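Local coordinates for protein AxyAgu115A (Amphibacillus xylanus NBRC 15112, PDB 6NPS) that probably acts as a family GH115 alpha-glucuronidase, a hydrolase of glucuronic acid side groups on arabinoglucuronoxylan, at residues V859-F864 against T916-I921; E799-Q804 against P846-H851; Q883-D888 against T922-L927. The protein carries 3 engineered substitutions. All blocks are in the same frame, centred on the assembly; numbering follows the deposited sequence.

Contact 1. Residues V859-F864 against T916-I921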
loop_
_atom_site.group_PDB
_atom_site.type_symbol
_atom_site.label_atom_id
_atom_site.label_comp_id
_atom_site.label_asym_id
_atom_site.label_seq_id
_atom_site.Cartn_x
_atom_site.Cartn_y
_atom_site.Cartn_z
ATOM N N VAL A 859 -7.321 23.108 26.853
ATOM C CA VAL A 859 -7.701 21.711 26.932
ATOM C C VAL A 859 -6.591 20.871 26.332
ATOM O O VAL A 859 -6.129 21.126 25.201
ATOM C CB VAL A 859 -9.031 21.454 26.214
ATOM C CG1 VAL A 859 -9.481 20.006 26.466
ATOM C CG2 VAL A 859 -10.081 22.450 26.717
ATOM N N TYR A 860 -6.152 19.881 27.097
ATOM C CA TYR A 860 -5.130 18.942 26.673
ATOM C C TYR A 860 -5.723 17.551 26.620
ATOM O O TYR A 860 -6.671 17.227 27.353
ATOM C CB TYR A 860 -3.904 18.985 27.624
ATOM C CG TYR A 860 -3.063 20.220 27.351
ATOM C CD1 TYR A 860 -3.489 21.470 27.777
ATOM C CD2 TYR A 860 -1.869 20.143 26.617
ATOM C CE1 TYR A 860 -2.736 22.624 27.508
ATOM C CE2 TYR A 860 -1.111 21.290 26.345
ATOM C CZ TYR A 860 -1.554 22.524 26.795
ATOM O OH TYR A 860 -0.835 23.672 26.531
ATOM N N GLU A 861 -5.155 16.731 25.745
ATOM C CA GLU A 861 -5.420 15.301 25.759
ATOM C C GLU A 861 -4.406 14.629 26.671
ATOM O O GLU A 861 -3.206 14.894 26.581
ATOM C CB GLU A 861 -5.355 14.696 24.357
ATOM C CG GLU A 861 -6.480 15.157 23.447
ATOM C CD GLU A 861 -7.757 14.325 23.571
ATOM O OE1 GLU A 861 -7.964 13.670 24.619
ATOM O OE2 GLU A 861 -8.564 14.330 22.613
ATOM N N LEU A 862 -4.904 13.775 27.558
ATOM C CA LEU A 862 -4.094 12.982 28.466
ATOM C C LEU A 862 -4.305 11.529 28.069
ATOM O O LEU A 862 -5.412 11.005 28.180
ATOM C CB LEU A 862 -4.495 13.250 29.918
ATOM C CG LEU A 862 -3.904 12.383 31.019
ATOM C CD1 LEU A 862 -2.463 12.748 31.250
ATOM C CD2 LEU A 862 -4.705 12.583 32.317
ATOM N N GLU A 863 -3.252 10.898 27.577
ATOM C CA GLU A 863 -3.320 9.553 27.052
ATOM C C GLU A 863 -2.478 8.630 27.925
ATOM O O GLU A 863 -1.315 8.926 28.210
ATOM C CB GLU A 863 -2.830 9.531 25.610
ATOM C CG GLU A 863 -2.769 8.136 24.992
ATOM C CD GLU A 863 -2.392 8.167 23.515
ATOM O OE1 GLU A 863 -1.574 9.033 23.115
ATOM O OE2 GLU A 863 -2.935 7.338 22.749
ATOM N N PHE A 864 -3.073 7.536 28.361
ATOM C CA PHE A 864 -2.367 6.522 29.123
ATOM C C PHE A 864 -2.014 5.371 28.200
ATOM O O PHE A 864 -2.836 4.937 27.386
ATOM C CB PHE A 864 -3.228 5.980 30.263
ATOM C CG PHE A 864 -3.487 6.943 31.349
ATOM C CD1 PHE A 864 -2.725 8.091 31.495
ATOM C CD2 PHE A 864 -4.497 6.683 32.277
ATOM C CE1 PHE A 864 -2.986 8.984 32.522
ATOM C CE2 PHE A 864 -4.754 7.566 33.319
ATOM C CZ PHE A 864 -4.004 8.719 33.435
ATOM N N THR A 916 -4.374 1.792 25.005
ATOM C CA THR A 916 -4.311 3.232 25.205
ATOM C C THR A 916 -5.713 3.761 25.488
ATOM O O THR A 916 -6.705 3.221 24.993
ATOM C CB THR A 916 -3.689 3.963 23.998
ATOM O OG1 THR A 916 -4.492 3.749 22.833
ATOM C CG2 THR A 916 -2.295 3.466 23.729
ATOM N N THR A 917 -5.792 4.766 26.341
ATOM C CA THR A 917 -7.040 5.440 26.660
ATOM C C THR A 917 -6.743 6.935 26.736
ATOM O O THR A 917 -5.632 7.338 27.101
ATOM C CB THR A 917 -7.634 4.888 27.979
ATOM O OG1 THR A 917 -8.828 5.602 28.343
ATOM C CG2 THR A 917 -6.620 5.022 29.102
ATOM N N LYS A 918 -7.726 7.758 26.357
ATOM C CA LYS A 918 -7.571 9.210 26.287
ATOM C C LYS A 918 -8.701 9.906 27.033
ATOM O O LYS A 918 -9.859 9.478 26.968
ATOM C CB LYS A 918 -7.569 9.740 24.839
ATOM C CG LYS A 918 -6.342 9.401 24.064
ATOM C CD LYS A 918 -6.387 9.986 22.661
ATOM C CE LYS A 918 -5.470 9.205 21.719
ATOM N NZ LYS A 918 -5.584 9.655 20.304
ATOM N N THR A 919 -8.357 10.999 27.708
ATOM C CA THR A 919 -9.294 11.841 28.432
ATOM C C THR A 919 -8.847 13.290 28.252
ATOM O O THR A 919 -7.663 13.558 28.074
ATOM C CB THR A 919 -9.351 11.435 29.929
ATOM O OG1 THR A 919 -10.373 12.170 30.601
ATOM C CG2 THR A 919 -8.030 11.704 30.613
ATOM N N LYS A 920 -9.794 14.222 28.259
ATOM C CA LYS A 920 -9.441 15.632 28.157
ATOM C C LYS A 920 -9.294 16.243 29.550
ATOM O O LYS A 920 -10.057 15.927 30.463
ATOM C CB LYS A 920 -10.486 16.404 27.343
ATOM C CG LYS A 920 -10.548 16.007 25.869
ATOM C CD LYS A 920 -11.412 16.993 25.082
ATOM C CE LYS A 920 -12.142 16.331 23.910
ATOM N NZ LYS A 920 -11.212 15.804 22.865
ATOM N N ILE A 921 -8.293 17.113 29.713
ATOM C CA ILE A 921 -8.056 17.812 30.973
ATOM C C ILE A 921 -7.823 19.284 30.658
ATOM O O ILE A 921 -7.469 19.655 29.540
ATOM C CB ILE A 921 -6.854 17.214 31.752
ATOM C CG1 ILE A 921 -5.561 17.342 30.924
ATOM C CG2 ILE A 921 -7.124 15.716 32.119
ATOM C CD1 ILE A 921 -4.241 17.041 31.677
#

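Contact 2. Residues E799-Q804 against P846-H851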
loop_
_atom_site.group_PDB
_atom_site.type_symbol
_atom_site.label_atom_id
_atom_site.label_comp_id
_atom_site.label_asym_id
_atom_site.label_seq_id
_atom_site.Cartn_x
_atom_site.Cartn_y
_atom_site.Cartn_z
ATOM N N GLU A 799 7.305 5.608 35.576
ATOM C CA GLU A 799 8.189 5.564 36.733
ATOM C C GLU A 799 8.751 6.941 37.118
ATOM O O GLU A 799 9.191 7.116 38.260
ATOM C CB GLU A 799 9.297 4.554 36.432
ATOM C CG GLU A 799 10.648 4.880 36.927
ATOM C CD GLU A 799 11.733 4.000 36.335
ATOM O OE1 GLU A 799 11.447 2.851 35.924
ATOM O OE2 GLU A 799 12.898 4.460 36.332
ATOM N N HIS A 800 8.672 7.937 36.236
ATOM C CA HIS A 800 9.244 9.270 36.528
ATOM C C HIS A 800 8.237 10.241 37.155
ATOM O O HIS A 800 8.157 11.424 36.800
ATOM C CB HIS A 800 9.865 9.846 35.258
ATOM C CG HIS A 800 11.058 9.072 34.811
ATOM N ND1 HIS A 800 11.336 8.806 33.490
ATOM C CD2 HIS A 800 12.026 8.454 35.530
ATOM C CE1 HIS A 800 12.425 8.061 33.409
ATOM N NE2 HIS A 800 12.863 7.834 34.634
ATOM N N PHE A 801 7.499 9.762 38.157
ATOM C CA PHE A 801 6.685 10.650 38.963
ATOM C C PHE A 801 7.560 11.465 39.902
ATOM O O PHE A 801 8.643 11.037 40.311
ATOM C CB PHE A 801 5.665 9.867 39.772
ATOM C CG PHE A 801 6.240 8.711 40.506
ATOM C CD1 PHE A 801 6.173 7.444 39.965
ATOM C CD2 PHE A 801 6.826 8.882 41.744
ATOM C CE1 PHE A 801 6.681 6.350 40.643
ATOM C CE2 PHE A 801 7.354 7.790 42.430
ATOM C CZ PHE A 801 7.258 6.510 41.868
ATOM N N ALA A 802 7.065 12.646 40.258
ATOM C CA ALA A 802 7.794 13.541 41.140
ATOM C C ALA A 802 7.628 13.142 42.594
ATOM O O ALA A 802 8.555 13.312 43.384
ATOM C CB ALA A 802 7.322 14.993 40.932
ATOM N N THR A 803 6.469 12.617 42.965
ATOM C CA THR A 803 6.261 12.173 44.331
ATOM C C THR A 803 5.109 11.186 44.325
ATOM O O THR A 803 4.458 10.986 43.301
ATOM C CB THR A 803 5.986 13.352 45.276
ATOM O OG1 THR A 803 6.205 12.927 46.624
ATOM C CG2 THR A 803 4.567 13.872 45.120
ATOM N N GLN A 804 4.883 10.558 45.477
ATOM C CA GLN A 804 3.842 9.544 45.602
ATOM C C GLN A 804 3.381 9.523 47.047
ATOM O O GLN A 804 4.124 9.894 47.961
ATOM C CB GLN A 804 4.330 8.166 45.158
ATOM C CG GLN A 804 5.219 7.401 46.134
ATOM C CD GLN A 804 5.657 6.058 45.543
ATOM O OE1 GLN A 804 4.827 5.185 45.256
ATOM N NE2 GLN A 804 6.982 5.887 45.368
ATOM N N PRO A 846 -3.864 5.013 47.051
ATOM C CA PRO A 846 -2.575 5.698 46.884
ATOM C C PRO A 846 -2.513 6.430 45.546
ATOM O O PRO A 846 -3.283 6.157 44.614
ATOM C CB PRO A 846 -1.561 4.550 46.889
ATOM C CG PRO A 846 -2.319 3.440 46.154
ATOM C CD PRO A 846 -3.787 3.586 46.678
ATOM N N PHE A 847 -1.551 7.343 45.439
ATOM C CA PHE A 847 -1.380 8.086 44.197
ATOM C C PHE A 847 0.094 8.304 43.886
ATOM O O PHE A 847 0.971 8.156 44.745
ATOM C CB PHE A 847 -2.167 9.425 44.194
ATOM C CG PHE A 847 -1.691 10.475 45.165
ATOM C CD1 PHE A 847 -0.629 11.305 44.844
ATOM C CD2 PHE A 847 -2.379 10.711 46.354
ATOM C CE1 PHE A 847 -0.217 12.295 45.700
ATOM C CE2 PHE A 847 -1.970 11.714 47.221
ATOM C CZ PHE A 847 -0.885 12.511 46.886
ATOM N N VAL A 848 0.351 8.605 42.615
ATOM C CA VAL A 848 1.625 9.147 42.154
ATOM C C VAL A 848 1.325 10.511 41.563
ATOM O O VAL A 848 0.222 10.763 41.067
ATOM C CB VAL A 848 2.358 8.255 41.120
ATOM C CG1 VAL A 848 2.922 7.010 41.822
ATOM C CG2 VAL A 848 1.433 7.866 39.969
ATOM N N GLU A 849 2.304 11.399 41.632
ATOM C CA GLU A 849 2.112 12.775 41.194
ATOM C C GLU A 849 3.200 13.159 40.199
ATOM O O GLU A 849 4.388 13.011 40.488
ATOM C CB GLU A 849 2.114 13.711 42.407
ATOM C CG GLU A 849 1.933 15.201 42.117
ATOM C CD GLU A 849 1.903 16.022 43.419
ATOM O OE1 GLU A 849 0.943 15.863 44.205
ATOM O OE2 GLU A 849 2.845 16.807 43.667
ATOM N N TYR A 850 2.778 13.673 39.048
ATOM C CA TYR A 850 3.654 14.128 37.980
ATOM C C TYR A 850 3.583 15.641 37.888
ATOM O O TYR A 850 2.515 16.229 38.090
ATOM C CB TYR A 850 3.249 13.499 36.642
ATOM C CG TYR A 850 3.253 12.004 36.678
ATOM C CD1 TYR A 850 4.363 11.294 36.265
ATOM C CD2 TYR A 850 2.145 11.289 37.138
ATOM C CE1 TYR A 850 4.382 9.933 36.298
ATOM C CE2 TYR A 850 2.169 9.922 37.173
ATOM C CZ TYR A 850 3.289 9.253 36.766
ATOM O OH TYR A 850 3.331 7.892 36.813
ATOM N N HIS A 851 4.723 16.280 37.623
ATOM C CA HIS A 851 4.785 17.731 37.477
ATOM C C HIS A 851 5.108 18.038 36.027
ATOM O O HIS A 851 5.994 17.404 35.451
ATOM C CB HIS A 851 5.848 18.355 38.408
ATOM C CG HIS A 851 5.478 18.304 39.859
ATOM N ND1 HIS A 851 6.351 18.650 40.869
ATOM C CD2 HIS A 851 4.326 17.930 40.468
ATOM C CE1 HIS A 851 5.748 18.505 42.038
ATOM N NE2 HIS A 851 4.519 18.067 41.823
HETATM O O HOH W 1 6.972 14.311 37.170
#

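Contact 3. Residues Q883-D888 against T922-L927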
loop_
_atom_site.group_PDB
_atom_site.type_symbol
_atom_site.label_atom_id
_atom_site.label_comp_id
_atom_site.label_asym_id
_atom_site.label_seq_id
_atom_site.Cartn_x
_atom_site.Cartn_y
_atom_site.Cartn_z
ATOM N N GLN A 883 -6.450 13.608 38.957
ATOM C CA GLN A 883 -6.677 14.939 39.481
ATOM C C GLN A 883 -5.634 15.882 38.914
ATOM O O GLN A 883 -4.430 15.612 39.005
ATOM C CB GLN A 883 -6.620 14.953 40.994
ATOM C CG GLN A 883 -6.844 16.317 41.563
ATOM C CD GLN A 883 -6.772 16.297 43.056
ATOM O OE1 GLN A 883 -6.269 15.342 43.644
ATOM N NE2 GLN A 883 -7.279 17.343 43.688
ATOM N N VAL A 884 -6.103 16.976 38.329
ATOM C CA VAL A 884 -5.248 17.995 37.729
ATOM C C VAL A 884 -5.283 19.210 38.634
ATOM O O VAL A 884 -6.352 19.785 38.868
ATOM C CB VAL A 884 -5.700 18.341 36.306
ATOM C CG1 VAL A 884 -4.904 19.529 35.741
ATOM C CG2 VAL A 884 -5.562 17.121 35.431
ATOM N N ASN A 885 -4.118 19.591 39.152
ATOM C CA ASN A 885 -3.972 20.765 40.027
ATOM C C ASN A 885 -4.934 20.593 41.204
ATOM O O ASN A 885 -4.897 19.545 41.876
ATOM C CB ASN A 885 -4.163 22.033 39.195
ATOM C CG ASN A 885 -3.116 22.179 38.089
ATOM O OD1 ASN A 885 -1.925 21.931 38.300
ATOM N ND2 ASN A 885 -3.565 22.596 36.906
ATOM N N GLU A 886 -5.810 21.557 41.487
ATOM C CA GLU A 886 -6.695 21.457 42.637
ATOM C C GLU A 886 -8.141 21.141 42.268
ATOM O O GLU A 886 -9.017 21.200 43.136
ATOM C CB GLU A 886 -6.626 22.742 43.467
ATOM C CG GLU A 886 -5.398 22.808 44.391
ATOM C CD GLU A 886 -5.083 21.498 45.169
ATOM O OE1 GLU A 886 -3.918 21.363 45.608
ATOM O OE2 GLU A 886 -5.964 20.621 45.370
ATOM N N ASN A 887 -8.409 20.772 41.021
ATOM C CA ASN A 887 -9.769 20.462 40.617
ATOM C C ASN A 887 -10.237 19.161 41.279
ATOM O O ASN A 887 -9.479 18.461 41.959
ATOM C CB ASN A 887 -9.857 20.357 39.098
ATOM C CG ASN A 887 -9.241 21.557 38.388
ATOM O OD1 ASN A 887 -9.207 22.661 38.937
ATOM N ND2 ASN A 887 -8.732 21.344 37.177
ATOM N N ASP A 888 -11.509 18.842 41.089
ATOM C CA ASP A 888 -12.031 17.614 41.660
ATOM C C ASP A 888 -11.364 16.401 41.023
ATOM O O ASP A 888 -10.951 16.427 39.858
ATOM C CB ASP A 888 -13.543 17.530 41.473
ATOM C CG ASP A 888 -14.281 18.589 42.252
ATOM O OD1 ASP A 888 -15.457 18.848 41.920
ATOM O OD2 ASP A 888 -13.687 19.159 43.194
ATOM N N THR A 922 -8.057 20.143 31.641
ATOM C CA THR A 922 -7.751 21.560 31.482
ATOM C C THR A 922 -6.511 21.881 32.299
ATOM O O THR A 922 -6.448 21.562 33.489
ATOM C CB THR A 922 -8.938 22.438 31.887
ATOM O OG1 THR A 922 -10.136 21.934 31.270
ATOM C CG2 THR A 922 -8.715 23.920 31.463
ATOM N N CYS A 923 -5.511 22.467 31.652
ATOM C CA CYS A 923 -4.288 22.859 32.334
ATOM C C CYS A 923 -4.158 24.371 32.382
ATOM O O CYS A 923 -4.654 25.089 31.504
ATOM C CB CYS A 923 -3.036 22.276 31.664
ATOM S SG CYS A 923 -3.107 20.526 31.315
ATOM N N GLU A 924 -3.447 24.825 33.408
ATOM C CA GLU A 924 -2.994 26.197 33.538
ATOM C C GLU A 924 -1.786 26.441 32.636
ATOM O O GLU A 924 -1.143 25.512 32.141
ATOM C CB GLU A 924 -2.629 26.490 34.987
ATOM C CG GLU A 924 -3.799 26.966 35.819
ATOM C CD GLU A 924 -3.718 26.515 37.271
ATOM O OE1 GLU A 924 -2.732 26.881 37.955
ATOM O OE2 GLU A 924 -4.646 25.807 37.729
ATOM N N GLN A 925 -1.484 27.714 32.411
ATOM C CA GLN A 925 -0.215 28.082 31.801
ATOM C C GLN A 925 0.905 27.858 32.804
ATOM O O GLN A 925 0.773 28.213 33.979
ATOM C CB GLN A 925 -0.249 29.543 31.376
ATOM C CG GLN A 925 0.748 29.936 30.326
ATOM C CD GLN A 925 0.699 31.429 30.074
ATOM O OE1 GLN A 925 0.415 31.874 28.962
ATOM N NE2 GLN A 925 0.957 32.215 31.118
ATOM N N GLY A 926 2.010 27.265 32.357
ATOM C CA GLY A 926 3.103 27.057 33.295
ATOM C C GLY A 926 3.007 25.752 34.064
ATOM O O GLY A 926 2.619 24.735 33.492
ATOM N N LEU A 927 3.348 25.774 35.350
ATOM C CA LEU A 927 3.502 24.552 36.132
ATOM C C LEU A 927 2.151 23.927 36.483
ATOM O O LEU A 927 1.258 24.609 36.989
ATOM C CB LEU A 927 4.282 24.855 37.408
ATOM C CG LEU A 927 4.434 23.711 38.405
ATOM C CD1 LEU A 927 5.197 22.589 37.762
ATOM C CD2 LEU A 927 5.145 24.201 39.691
HETATM O O HOH W 2 -6.167 23.203 35.859
#

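Contact 1. Residues V859-F864 against T916-I921
The amide N of Tyr860 donates to Ile921 O at 2.8 Å and nearly straight (172°), and the same oxygen receives a CA-H contact from Val859. This pair belongs to an antiparallel beta pairing within the C-terminal domain, whose layered strands are consistent with the jelly-roll sandwich of galactose-binding-like domains. Leu862 with Thr919 and Phe864 with Thr917 form the further hydrogen-bonded pairs, each bonded in both directions.

On the face of Tyr860, Leu862 and Phe864, the Leu862 branch CD2 lies alongside Thr919 CG2 (3.8 Å) and reaches Ile921 CG2 (4.0 Å). Leu862 and Ile921 both extend onto Ile882 of strand 879-884, so this face turns into the domain interior. The other face is polar. Glu861 bends at its second torsion (chi2 -86°), which brings OE2 to within 3.0 Å of Lys920 NZ in a salt bridge; the ammonium meets OE2 from above the carboxylate plane, 55° out of it. Replacing Glu861 by alanine would probably leave Lys920 NZ without its close carboxylate partner, facing at best the long, weak pairing with Asp949. Glu863 runs extended beside Lys918, with Glu863 CB 3.8 Å from Lys918 CG, yet the charges do not close into a salt bridge: Glu863 OE2 touches Lys918 CE at 3.3 Å, while Lys918 NZ stays 4.3 Å from OE2.

Contact 2. Residues E799-Q804 against P846-H851
A classic beta bulge marks the place where 799-804 joins strand 847-854: Ala802 and Thr803 both face Glu849, and their amides share one acceptor. Ala802 N lies 2.7 Å from Glu849 O with a bent N-H geometry (139°), whereas Thr803 N approaches the same oxygen in the carbonyl plane, on a lone pair, at 3.3 Å. Glu849 N returns a bond to Thr803 O, after which the regular antiparallel pairing continues to Gln804 and Val848.

Aromatic faces pack the region before and around the bulge. Phe801 CG sits between the backbone N and the carbonyl carbon (chi1 49°), a rotamer that turns a ring face to Val848, the two side chains crossing at about a right angle; Val848 CG1 rests over that face, 3.9 Å from the centroid. The CB of Phe801 in turn lies over a face of the Tyr850 ring, and Ala802 CB lies over the centre of one face of the His851 ring, 13° off its normal, as a CH-pi contact. That imidazole is steadied by His851 NE2, which donates to Glu849 OE2 (2.8 Å) on the anti side of the carboxylate, while ND1, buried here, has no hydrogen-bond partner in the model. A water joins His800 O to His851 N, bridging the backbones where the direct bonds stop.

Glu849 OE1 is held by a salt bridge to Arg931 of strand 926-934, a strand whose Leu930 and Ile932 also bond to Tyr850 and Val848 through the backbone, and Val848 packs against Phe817 and Ile830 of strands 814-821 and 828-833.

Contact 3. Residues Q883-D888 against T922-L927
This is a small, water-mediated surface contact at one end of the C-terminal domain, probably a beta sandwich, where a beta turn comes up against the connection between two strands. Val884 to Asn887 form a type II' turn, closed by Asn887 N donating to Val884 O, that leads from strand 879-884 to strand 890-893. Asn885 takes the second position with positive phi (56°), a conformation that asparagine tolerates better than most residues. Facing this turn across the contact, residues 922-927 leave strand 915-923 and enter strand 926-934.

No direct hydrogen bond crosses between the two segments. Val884 CG1, placed beside its own carbonyl carbon, touches Thr922 O at 3.4 Å, a packing contact rather than a polar one. The amide of Asn885 and the carboxylate of Glu924 cross with their planes 39° apart; Asn885 ND2 and Glu924 OE2 come within 3.5 Å, but the angle is poor for a bond. Glu924 arrives there because its chain bends at the second torsion, and it remains at the solvent-facing surface.

The amide of Asn885 is instead fixed mainly by the start of strand 926-934: its OD1 accepts from Lys929 N, and its ND2 donates to Asn928 OD1, which also accepts from Glu924 N. One side chain thereby ties the turn to the strand beyond the connection. A bridging water completes the link: it accepts from Asn885 ND2 (2.9 Å), takes a weak bond from Asn887 ND2, and donates to Thr922 O, 2.9 Å away.

In the fold
All three contacts lie in the C-terminal domain. Contact 2 closes along the chain before the other two open, and strand 847-854 leads directly into strand 858-866 of contact 1. Contacts 1 and 3 then alternate in sequence and share strand 915-923; their centres are about 13 Å apart, and they touch where Tyr860 CD1 meets Cys923 SG and Ile921 CB meets Val884 CG2. Contact 2 lies farther off, its centre about 17 Å from that of contact 1 and 15 Å from that of contact 3, joined to the latter through neighbouring strands 847-854 and 926-934. Segments distant in sequence are thus brought together in one largely beta-stranded domain.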